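Glycosylation Associate Protein 2 (Streptococcus agalactiae serotype V, PDB 6OYC) is probably part of the accessory Sec system, acting in the glycosylation and export of serine-rich adhesins as one member of the Gap123 complex. Local coordinates at residues I97-E100 with F101-K105; L118-Q121 with F122-L126; F39-T42 with E43-L47; E311-W314 with M315-M319. One frame throughout, in Å; residues are numbered along the deposited sequence.

Contact 1 (I97-E100 with F101-K105); sequences ITEE and FLRSK
Ile97 opens the contact through its backbone alone: its O takes the N-H of Phe101, 2.9 Å from O to N. One residue on, the carbonyl of Thr98 receives Leu102 N almost straight, with an N-H...O angle of 171°, and Leu102 CG packs beside the same Thr98 O at 3.4 Å. The Thr98 hydroxyl is engaged elsewhere, with the backbone N of Tyr70. Glu99 bonds Arg103 N through its O, and its side chain runs forward along the helix. With CG anti to the backbone N (chi1 153°) and a bend at chi2 (73°), OE2 comes within 3.5 Å of Arg103 CB. The carboxylate thus meets the aliphatic start of the arginine and stays 5.4 Å from OE2 to Arg103 NE, while the extended arginine carries its guanidinium on to Phe357, with a hydrogen bond to the backbone O of Phe357 and a cation-pi contact. Glu100 closes the series by accepting Ser104 N at 2.9 Å from its O. The last turn is gripped twice, since Phe101 O accepts both Lys105 N and Ser104 OG, the hydroxyl 3.1 Å from that O. This is helix 96-104 of a beta-alpha-beta unit, with Phe101 and Leu102 lying on strands 62-65 and 86-89. Backbone bonding therefore carries the contact, and the Glu99-Arg103 attraction is probably a weak, longer-range one.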
loop_
_atom_site.group_PDB
_atom_site.type_symbol
_atom_site.label_atom_id
_atom_site.label_comp_id
_atom_site.label_asym_id
_atom_site.label_seq_id
_atom_site.Cartn_x
_atom_site.Cartn_y
_atom_site.Cartn_z
ATOM N N ILE B 97 -18.043 -21.776 -15.425
ATOM C CA ILE B 97 -18.331 -20.366 -15.228
ATOM C C ILE B 97 -18.135 -19.955 -13.777
ATOM O O ILE B 97 -17.924 -18.766 -13.502
ATOM C CB ILE B 97 -19.758 -20.037 -15.694
ATOM C CG1 ILE B 97 -20.750 -20.986 -15.016
ATOM C CG2 ILE B 97 -19.845 -20.116 -17.215
ATOM C CD1 ILE B 97 -21.413 -20.401 -13.796
ATOM N N THR B 98 -18.236 -20.906 -12.841
ATOM C CA THR B 98 -17.888 -20.616 -11.457
ATOM C C THR B 98 -16.473 -20.074 -11.373
ATOM O O THR B 98 -16.244 -18.991 -10.817
ATOM C CB THR B 98 -18.040 -21.870 -10.585
ATOM O OG1 THR B 98 -19.410 -22.312 -10.583
ATOM C CG2 THR B 98 -17.597 -21.564 -9.154
ATOM N N GLU B 99 -15.509 -20.800 -11.949
ATOM C CA GLU B 99 -14.132 -20.325 -11.911
ATOM C C GLU B 99 -13.993 -18.992 -12.636
ATOM O O GLU B 99 -13.246 -18.114 -12.189
ATOM C CB GLU B 99 -13.184 -21.368 -12.500
ATOM C CG GLU B 99 -11.902 -20.785 -13.102
ATOM C CD GLU B 99 -10.911 -20.301 -12.043
ATOM O OE1 GLU B 99 -10.638 -21.052 -11.073
ATOM O OE2 GLU B 99 -10.396 -19.164 -12.179
ATOM N N GLU B 100 -14.715 -18.806 -13.745
ATOM C CA GLU B 100 -14.632 -17.525 -14.445
ATOM C C GLU B 100 -15.076 -16.398 -13.535
ATOM O O GLU B 100 -14.451 -15.331 -13.489
ATOM C CB GLU B 100 -15.505 -17.520 -15.701
ATOM C CG GLU B 100 -15.144 -18.518 -16.785
ATOM C CD GLU B 100 -16.165 -18.517 -17.929
ATOM O OE1 GLU B 100 -16.430 -19.608 -18.498
ATOM O OE2 GLU B 100 -16.697 -17.425 -18.248
ATOM N N PHE B 101 -16.169 -16.623 -12.816
ATOM C CA PHE B 101 -16.658 -15.642 -11.863
ATOM C C PHE B 101 -15.601 -15.332 -10.804
ATOM O O PHE B 101 -15.225 -14.169 -10.611
ATOM C CB PHE B 101 -17.944 -16.162 -11.233
ATOM C CG PHE B 101 -18.658 -15.147 -10.414
ATOM C CD1 PHE B 101 -19.492 -14.227 -11.015
ATOM C CD2 PHE B 101 -18.485 -15.102 -9.042
ATOM C CE1 PHE B 101 -20.155 -13.286 -10.274
ATOM C CE2 PHE B 101 -19.138 -14.154 -8.285
ATOM C CZ PHE B 101 -19.974 -13.245 -8.902
ATOM N N LEU B 102 -15.084 -16.367 -10.127
ATOM C CA LEU B 102 -14.066 -16.143 -9.096
ATOM C C LEU B 102 -12.896 -15.337 -9.643
ATOM O O LEU B 102 -12.388 -14.419 -8.983
ATOM C CB LEU B 102 -13.571 -17.479 -8.539
ATOM C CG LEU B 102 -14.632 -18.385 -7.904
ATOM C CD1 LEU B 102 -14.028 -19.693 -7.456
ATOM C CD2 LEU B 102 -15.357 -17.703 -6.736
ATOM N N ARG B 103 -12.473 -15.650 -10.865
ATOM C CA ARG B 103 -11.305 -14.987 -11.419
ATOM C C ARG B 103 -11.606 -13.531 -11.727
ATOM O O ARG B 103 -10.799 -12.643 -11.422
ATOM C CB ARG B 103 -10.842 -15.735 -12.666
ATOM C CG ARG B 103 -9.647 -15.147 -13.335
ATOM C CD ARG B 103 -9.245 -16.011 -14.528
ATOM N NE ARG B 103 -8.309 -15.296 -15.385
ATOM C CZ ARG B 103 -7.009 -15.207 -15.126
ATOM N NH1 ARG B 103 -6.508 -15.798 -14.043
ATOM N NH2 ARG B 103 -6.211 -14.522 -15.939
ATOM N N SER B 104 -12.767 -13.254 -12.313
ATOM C CA SER B 104 -13.068 -11.868 -12.630
ATOM C C SER B 104 -13.233 -11.032 -11.370
ATOM O O SER B 104 -13.067 -9.808 -11.424
ATOM C CB SER B 104 -14.325 -11.771 -13.494
ATOM O OG SER B 104 -15.482 -11.943 -12.709
ATOM N N LYS B 105 -13.543 -11.659 -10.237
ATOM C CA LYS B 105 -13.742 -10.928 -8.996
ATOM C C LYS B 105 -12.578 -11.090 -8.028
ATOM O O LYS B 105 -12.703 -10.701 -6.859
ATOM C CB LYS B 105 -15.042 -11.371 -8.327
ATOM C CG LYS B 105 -16.274 -11.165 -9.182
ATOM C CD LYS B 105 -16.420 -9.713 -9.585
ATOM C CE LYS B 105 -17.826 -9.423 -10.071
ATOM N NZ LYS B 105 -17.945 -8.020 -10.524
#

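Contact 2 (L118-Q121 with F122-L126); sequences LIRQ and FYKGL
Leu118 and Phe122 pack one turn apart on helix 115-125, which lies against the parallel sheet of the N-terminal part of the chain. The leucine sets its CG over one face of the phenyl ring, a CH-pi contact 4.0 Å from CG to the ring centroid and 19° off the normal. The two side chains start differently: Leu118 CG stands anti to the backbone N (chi1 -175°), whereas Phe122 CG is anti to its own carbonyl carbon, which turns one face of the ring to the leucine. Both methyls join in, CD1 reaching Phe122 CE1 at 3.6 Å and CD2 reaching CZ at 3.8 Å. Beyond them Phe122 meets Phe87 edge-to-face and touches Ile8 and Ala62 of the sheet. On another side of the helix Arg120 bends at chi2 and then runs out alongside Lys124. Lys124 CE lies over a face of the guanidinium, 3.8 Å from NH2, while Tyr123 CD2 comes up at a slant, its ring plane 27° from that of the guanidinium. Glu233 forms salt bridges with both Arg120 and Lys124, and Asp235 with Lys124, so the two cationic ends probably gather round these carboxylates. Gln121 turns from this cluster and gives its amide NE2 to Gly264 O. Between the paired cations, Arg120 NH2 and Lys124 NZ are 3.6 Å apart.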
loop_
_atom_site.group_PDB
_atom_site.type_symbol
_atom_site.label_atom_id
_atom_site.label_comp_id
_atom_site.label_asym_id
_atom_site.label_seq_id
_atom_site.Cartn_x
_atom_site.Cartn_y
_atom_site.Cartn_z
ATOM N N LEU B 118 -13.711 -16.439 9.459
ATOM C CA LEU B 118 -14.204 -15.631 8.347
ATOM C C LEU B 118 -15.256 -14.638 8.811
ATOM O O LEU B 118 -15.275 -13.489 8.357
ATOM C CB LEU B 118 -14.772 -16.525 7.240
ATOM C CG LEU B 118 -15.195 -15.719 6.002
ATOM C CD1 LEU B 118 -13.989 -14.959 5.432
ATOM C CD2 LEU B 118 -15.861 -16.598 4.933
ATOM N N ILE B 119 -16.145 -15.063 9.710
ATOM C CA ILE B 119 -17.127 -14.138 10.266
ATOM C C ILE B 119 -16.425 -12.962 10.945
ATOM O O ILE B 119 -16.784 -11.797 10.737
ATOM C CB ILE B 119 -18.055 -14.883 11.240
ATOM C CG1 ILE B 119 -18.953 -15.834 10.449
ATOM C CG2 ILE B 119 -18.849 -13.882 12.127
ATOM C CD1 ILE B 119 -19.443 -16.990 11.241
ATOM N N ARG B 120 -15.406 -13.253 11.761
ATOM C CA ARG B 120 -14.672 -12.195 12.451
ATOM C C ARG B 120 -13.979 -11.268 11.457
ATOM O O ARG B 120 -13.974 -10.043 11.637
ATOM C CB ARG B 120 -13.650 -12.821 13.410
ATOM C CG ARG B 120 -13.126 -11.898 14.489
ATOM C CD ARG B 120 -14.255 -11.503 15.430
ATOM N NE ARG B 120 -13.821 -10.720 16.587
ATOM C CZ ARG B 120 -14.671 -10.107 17.411
ATOM N NH1 ARG B 120 -15.981 -10.185 17.191
ATOM N NH2 ARG B 120 -14.218 -9.412 18.442
ATOM N N GLN B 121 -13.388 -11.837 10.401
ATOM C CA GLN B 121 -12.732 -11.032 9.369
ATOM C C GLN B 121 -13.728 -10.135 8.638
ATOM O O GLN B 121 -13.439 -8.967 8.357
ATOM C CB GLN B 121 -12.017 -11.934 8.366
ATOM C CG GLN B 121 -10.820 -12.683 8.923
ATOM C CD GLN B 121 -10.274 -13.709 7.921
ATOM O OE1 GLN B 121 -11.017 -14.526 7.382
ATOM N NE2 GLN B 121 -8.981 -13.654 7.667
ATOM N N PHE B 122 -14.891 -10.678 8.280
ATOM C CA PHE B 122 -15.963 -9.833 7.757
ATOM C C PHE B 122 -16.253 -8.689 8.728
ATOM O O PHE B 122 -16.226 -7.501 8.358
ATOM C CB PHE B 122 -17.233 -10.671 7.527
ATOM C CG PHE B 122 -17.200 -11.540 6.292
ATOM C CD1 PHE B 122 -16.120 -11.501 5.409
ATOM C CD2 PHE B 122 -18.272 -12.386 6.002
ATOM C CE1 PHE B 122 -16.114 -12.308 4.249
ATOM C CE2 PHE B 122 -18.273 -13.197 4.860
ATOM C CZ PHE B 122 -17.193 -13.162 3.991
ATOM N N TYR B 123 -16.504 -9.041 9.995
ATOM C CA TYR B 123 -16.936 -8.060 10.988
ATOM C C TYR B 123 -15.953 -6.896 11.105
ATOM O O TYR B 123 -16.361 -5.742 11.254
ATOM C CB TYR B 123 -17.105 -8.739 12.347
ATOM C CG TYR B 123 -17.910 -7.923 13.332
ATOM C CD1 TYR B 123 -19.145 -7.400 12.969
ATOM C CD2 TYR B 123 -17.447 -7.679 14.621
ATOM C CE1 TYR B 123 -19.898 -6.666 13.845
ATOM C CE2 TYR B 123 -18.208 -6.933 15.520
ATOM C CZ TYR B 123 -19.431 -6.429 15.113
ATOM O OH TYR B 123 -20.207 -5.687 15.957
ATOM N N LYS B 124 -14.655 -7.165 11.030
ATOM C CA LYS B 124 -13.699 -6.108 11.331
ATOM C C LYS B 124 -12.787 -5.767 10.166
ATOM O O LYS B 124 -11.905 -4.915 10.327
ATOM C CB LYS B 124 -12.885 -6.482 12.578
ATOM C CG LYS B 124 -13.768 -6.469 13.855
ATOM C CD LYS B 124 -12.965 -6.215 15.126
ATOM C CE LYS B 124 -13.877 -6.199 16.363
ATOM N NZ LYS B 124 -13.095 -6.060 17.654
ATOM N N GLY B 125 -13.009 -6.362 8.984
ATOM C CA GLY B 125 -12.078 -6.197 7.884
ATOM C C GLY B 125 -12.656 -5.647 6.597
ATOM O O GLY B 125 -11.929 -5.545 5.607
ATOM N N LEU B 126 -13.938 -5.270 6.589
ATOM C CA LEU B 126 -14.627 -4.867 5.363
ATOM C C LEU B 126 -14.939 -3.374 5.340
ATOM O O LEU B 126 -15.781 -2.928 4.559
ATOM C CB LEU B 126 -15.904 -5.694 5.180
ATOM C CG LEU B 126 -15.723 -7.195 4.857
ATOM C CD1 LEU B 126 -17.044 -7.987 4.801
ATOM C CD2 LEU B 126 -14.959 -7.360 3.549
#

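Contact 3 (F39-T42 with E43-L47); sequences FVTT and ENNYL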
loop_
_atom_site.group_PDB
_atom_site.type_symbol
_atom_site.label_atom_id
_atom_site.label_comp_id
_atom_site.label_asym_id
_atom_site.label_seq_id
_atom_site.Cartn_x
_atom_site.Cartn_y
_atom_site.Cartn_z
ATOM N N PHE B 39 -33.101 -12.916 -6.310
ATOM C CA PHE B 39 -32.275 -11.861 -5.735
ATOM C C PHE B 39 -32.015 -10.749 -6.750
ATOM O O PHE B 39 -32.119 -9.562 -6.421
ATOM C CB PHE B 39 -30.955 -12.426 -5.201
ATOM C CG PHE B 39 -30.019 -11.363 -4.711
ATOM C CD1 PHE B 39 -30.148 -10.844 -3.428
ATOM C CD2 PHE B 39 -29.060 -10.829 -5.554
ATOM C CE1 PHE B 39 -29.303 -9.843 -2.980
ATOM C CE2 PHE B 39 -28.207 -9.813 -5.109
ATOM C CZ PHE B 39 -28.332 -9.319 -3.829
ATOM N N VAL B 40 -31.662 -11.108 -7.991
ATOM C CA VAL B 40 -31.394 -10.082 -9.010
ATOM C C VAL B 40 -32.575 -9.117 -9.147
ATOM O O VAL B 40 -32.398 -7.890 -9.201
ATOM C CB VAL B 40 -31.066 -10.738 -10.363
ATOM C CG1 VAL B 40 -30.841 -9.667 -11.411
ATOM C CG2 VAL B 40 -29.854 -11.652 -10.241
ATOM N N THR B 41 -33.795 -9.657 -9.198
ATOM C CA THR B 41 -34.983 -8.813 -9.289
ATOM C C THR B 41 -35.154 -7.960 -8.036
ATOM O O THR B 41 -35.278 -6.732 -8.123
ATOM C CB THR B 41 -36.218 -9.693 -9.519
ATOM O OG1 THR B 41 -36.127 -10.319 -10.806
ATOM C CG2 THR B 41 -37.515 -8.874 -9.399
ATOM N N THR B 42 -35.161 -8.591 -6.857
ATOM C CA THR B 42 -35.335 -7.844 -5.608
ATOM C C THR B 42 -34.261 -6.780 -5.422
ATOM O O THR B 42 -34.563 -5.641 -5.047
ATOM C CB THR B 42 -35.327 -8.790 -4.417
ATOM O OG1 THR B 42 -36.430 -9.693 -4.537
ATOM C CG2 THR B 42 -35.505 -8.002 -3.145
ATOM N N GLU B 43 -33.005 -7.121 -5.680
ATOM C CA GLU B 43 -31.947 -6.143 -5.469
ATOM C C GLU B 43 -32.052 -4.998 -6.466
ATOM O O GLU B 43 -31.897 -3.828 -6.097
ATOM C CB GLU B 43 -30.583 -6.824 -5.552
ATOM C CG GLU B 43 -29.423 -5.938 -5.160
ATOM C CD GLU B 43 -29.453 -5.468 -3.688
ATOM O OE1 GLU B 43 -30.213 -6.021 -2.863
ATOM O OE2 GLU B 43 -28.686 -4.544 -3.361
ATOM N N ASN B 44 -32.314 -5.308 -7.732
ATOM C CA ASN B 44 -32.462 -4.244 -8.719
ATOM C C ASN B 44 -33.698 -3.386 -8.434
ATOM O O ASN B 44 -33.664 -2.166 -8.601
ATOM C CB ASN B 44 -32.513 -4.841 -10.132
ATOM C CG ASN B 44 -31.117 -5.125 -10.704
ATOM O OD1 ASN B 44 -30.120 -4.559 -10.256
ATOM N ND2 ASN B 44 -31.049 -6.007 -11.684
ATOM N N ASN B 45 -34.801 -3.996 -8.003
ATOM C CA ASN B 45 -35.922 -3.187 -7.545
ATOM C C ASN B 45 -35.466 -2.239 -6.443
ATOM O O ASN B 45 -35.665 -1.020 -6.534
ATOM C CB ASN B 45 -37.064 -4.083 -7.059
ATOM C CG ASN B 45 -37.898 -4.629 -8.201
ATOM O OD1 ASN B 45 -37.761 -4.190 -9.348
ATOM N ND2 ASN B 45 -38.761 -5.604 -7.902
ATOM N N TYR B 46 -34.794 -2.783 -5.418
ATOM C CA TYR B 46 -34.305 -1.946 -4.325
ATOM C C TYR B 46 -33.393 -0.835 -4.836
ATOM O O TYR B 46 -33.519 0.319 -4.413
ATOM C CB TYR B 46 -33.586 -2.806 -3.280
ATOM C CG TYR B 46 -32.918 -2.000 -2.193
ATOM C CD1 TYR B 46 -33.670 -1.225 -1.297
ATOM C CD2 TYR B 46 -31.541 -1.991 -2.066
ATOM C CE1 TYR B 46 -33.052 -0.473 -0.307
ATOM C CE2 TYR B 46 -30.912 -1.246 -1.067
ATOM C CZ TYR B 46 -31.668 -0.490 -0.194
ATOM O OH TYR B 46 -31.030 0.245 0.782
ATOM N N LEU B 47 -32.482 -1.150 -5.758
ATOM C CA LEU B 47 -31.589 -0.112 -6.275
ATOM C C LEU B 47 -32.360 0.950 -7.051
ATOM O O LEU B 47 -32.091 2.151 -6.907
ATOM C CB LEU B 47 -30.513 -0.720 -7.166
ATOM C CG LEU B 47 -29.443 -1.584 -6.497
ATOM C CD1 LEU B 47 -28.601 -2.262 -7.576
ATOM C CD2 LEU B 47 -28.557 -0.785 -5.511
#
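Glu43 packs over one face of the Phe39 ring, one turn earlier on helix 36-52, in an i to i+4 pairing in which an acidic side chain runs along an aromatic face. Its CB makes a CH-pi contact with the phenyl ring, 4.0 Å from CB to the centroid. Both side chains leave the helix in the same direction, each with CG anti to the backbone N, and the glutamate then bends at chi2 (63°). The bend lays the chain along the ring, with CG 3.8 Å from Phe39 CZ, and the carboxylate plane ends 7° from that of the ring. Arg58 forms a salt bridge with OE1 and probably offsets the charge of this buried residue; Phe80 meets the Phe39 ring edge-to-face and also touches Glu43. The backbone repeats the pairing, Glu43 N giving a nearly straight bond to Phe39 O at 2.7 Å. Thr42, on a more exposed side, contributes mainly its backbone: its O accepts Tyr46 N. Its hydroxyl makes a weak hydrogen bond back to Asp38 O. Tyr46 itself leads away to bond the N of Arg58 through OH, so this arginine's backbone and guanidinium both meet residues of the same helix. Val40 and Thr41 repeat the side-by-side pattern with Asn44 and Asn45: Val40 CG1 touches Asn44 ND2 at 3.7 Å, and Thr41 CG2 stands 3.8 Å from Asn45 ND2.

Contact 4 (E311-W314 with M315-M319); sequences EGFW and MMKSM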
loop_
_atom_site.group_PDB
_atom_site.type_symbol
_atom_site.label_atom_id
_atom_site.label_comp_id
_atom_site.label_asym_id
_atom_site.label_seq_id
_atom_site.Cartn_x
_atom_site.Cartn_y
_atom_site.Cartn_z
ATOM N N GLU B 311 -2.115 6.139 -3.188
ATOM C CA GLU B 311 -2.614 7.293 -3.919
ATOM C C GLU B 311 -3.248 6.869 -5.236
ATOM O O GLU B 311 -2.811 5.907 -5.877
ATOM C CB GLU B 311 -1.481 8.256 -4.239
ATOM C CG GLU B 311 -1.359 9.416 -3.327
ATOM C CD GLU B 311 -0.310 10.391 -3.815
ATOM O OE1 GLU B 311 0.230 10.197 -4.942
ATOM O OE2 GLU B 311 -0.027 11.344 -3.063
ATOM N N GLY B 312 -4.267 7.621 -5.657
ATOM C CA GLY B 312 -4.755 7.517 -7.019
ATOM C C GLY B 312 -5.684 6.366 -7.310
ATOM O O GLY B 312 -5.794 5.963 -8.470
ATOM N N PHE B 313 -6.362 5.823 -6.297
ATOM C CA PHE B 313 -7.336 4.761 -6.529
ATOM C C PHE B 313 -8.441 5.215 -7.479
ATOM O O PHE B 313 -8.722 4.567 -8.492
ATOM C CB PHE B 313 -7.940 4.315 -5.201
ATOM C CG PHE B 313 -8.960 3.208 -5.328
ATOM C CD1 PHE B 313 -8.558 1.893 -5.515
ATOM C CD2 PHE B 313 -10.316 3.485 -5.253
ATOM C CE1 PHE B 313 -9.482 0.871 -5.613
ATOM C CE2 PHE B 313 -11.260 2.471 -5.361
ATOM C CZ PHE B 313 -10.840 1.158 -5.541
ATOM N N TRP B 314 -9.105 6.316 -7.151
ATOM C CA TRP B 314 -10.262 6.692 -7.949
ATOM C C TRP B 314 -9.853 7.150 -9.344
ATOM O O TRP B 314 -10.562 6.883 -10.320
ATOM C CB TRP B 314 -11.060 7.761 -7.216
ATOM C CG TRP B 314 -11.704 7.215 -5.999
ATOM C CD1 TRP B 314 -11.410 7.526 -4.694
ATOM C CD2 TRP B 314 -12.754 6.245 -5.953
ATOM N NE1 TRP B 314 -12.215 6.803 -3.845
ATOM C CE2 TRP B 314 -13.050 6.013 -4.590
ATOM C CE3 TRP B 314 -13.464 5.542 -6.931
ATOM C CZ2 TRP B 314 -14.029 5.114 -4.180
ATOM C CZ3 TRP B 314 -14.446 4.650 -6.523
ATOM C CH2 TRP B 314 -14.722 4.448 -5.155
ATOM N N MET B 315 -8.705 7.814 -9.467
ATOM C CA MET B 315 -8.245 8.239 -10.783
ATOM C C MET B 315 -7.989 7.046 -11.688
ATOM O O MET B 315 -8.358 7.062 -12.867
ATOM C CB MET B 315 -6.982 9.080 -10.647
ATOM C CG MET B 315 -6.306 9.394 -11.966
ATOM S SD MET B 315 -4.761 10.266 -11.670
ATOM C CE MET B 315 -3.692 8.923 -11.156
ATOM N N MET B 316 -7.356 5.997 -11.154
ATOM C CA MET B 316 -7.055 4.826 -11.969
ATOM C C MET B 316 -8.282 3.955 -12.180
ATOM O O MET B 316 -8.364 3.240 -13.185
ATOM C CB MET B 316 -5.934 4.006 -11.334
ATOM C CG MET B 316 -4.654 4.785 -11.145
ATOM S SD MET B 316 -4.059 5.536 -12.686
ATOM C CE MET B 316 -3.366 4.090 -13.491
ATOM N N LYS B 317 -9.241 3.997 -11.254
ATOM C CA LYS B 317 -10.482 3.267 -11.474
ATOM C C LYS B 317 -11.287 3.877 -12.616
ATOM O O LYS B 317 -11.997 3.158 -13.332
ATOM C CB LYS B 317 -11.309 3.234 -10.190
ATOM C CG LYS B 317 -12.235 2.026 -10.076
ATOM C CD LYS B 317 -12.629 1.765 -8.619
ATOM C CE LYS B 317 -13.971 1.025 -8.488
ATOM N NZ LYS B 317 -14.094 -0.260 -9.224
ATOM N N SER B 318 -11.170 5.191 -12.816
ATOM C CA SER B 318 -11.971 5.865 -13.829
ATOM C C SER B 318 -11.510 5.545 -15.245
ATOM O O SER B 318 -12.288 5.718 -16.190
ATOM C CB SER B 318 -11.942 7.374 -13.590
ATOM O OG SER B 318 -10.636 7.880 -13.758
ATOM N N MET B 319 -10.278 5.072 -15.413
ATOM C CA MET B 319 -9.773 4.713 -16.729
ATOM C C MET B 319 -10.339 3.404 -17.254
ATOM O O MET B 319 -10.012 3.036 -18.387
ATOM C CB MET B 319 -8.251 4.622 -16.687
ATOM C CG MET B 319 -7.602 5.784 -15.974
ATOM S SD MET B 319 -7.119 7.068 -17.129
ATOM C CE MET B 319 -6.777 8.448 -16.020
#
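Phe313 and Lys317 make the close side-chain packing here, the lysine's CD lying 3.6 Å from both CE2 and CZ of the phenyl ring. Lys317 starts anti to its backbone N (chi1 -153°) and stays extended until it bends at chi4, so its methylenes pass alongside Phe313 while its ammonium goes on to a salt bridge with Glu82. Phe313 points its ring edge at the indole of Trp314, CD2 lying over the centre of one indole face. On the inner side Met316 doubles back through chi2 and chi3, with CG tucked against Gly312 O, and the side chain lies against Thr298 and Tyr300 of strand 297-301 and Leu325 of strand 323-327. These strands flank helix 313-318 in a beta-alpha-beta crossover of the mixed sheet, consistent with the alpha/beta-hydrolase clan to which this family belongs. Gly312 is the N-cap, with a positive phi of 81°, and its O accepts Met316 N at 3.1 Å. The solvent side is looser: exposed Trp314 brings CZ3 only to 4.0 Å from Lys317 CD. Exposed Ser318 bonds Trp314 O through its N at a bent 137°, and its hydroxyl donates to Met315 O, 2.6 Å from OG to that O.

All four contacts are local, between neighbouring turns of one helix, so none closes a long loop; they follow in series, without nesting or crossing. Contact 3 comes first, in helix 36-52, which follows strand 26-31 and precedes strand 62-65 along the chain. Contact 1 follows in helix 96-104, which links strands 86-89 and 108-110 of the five-stranded parallel sheet, its centre 22 Å from that of contact 3. Contact 2, in helix 115-125, comes after the last strand and returns to pack on strands 6-11, 26-31 and 62-65. Contact 4 belongs to the eight-stranded mixed sheet; Lys317 reaches Glu82, and Arg103 reaches Phe357, two ties between these regions.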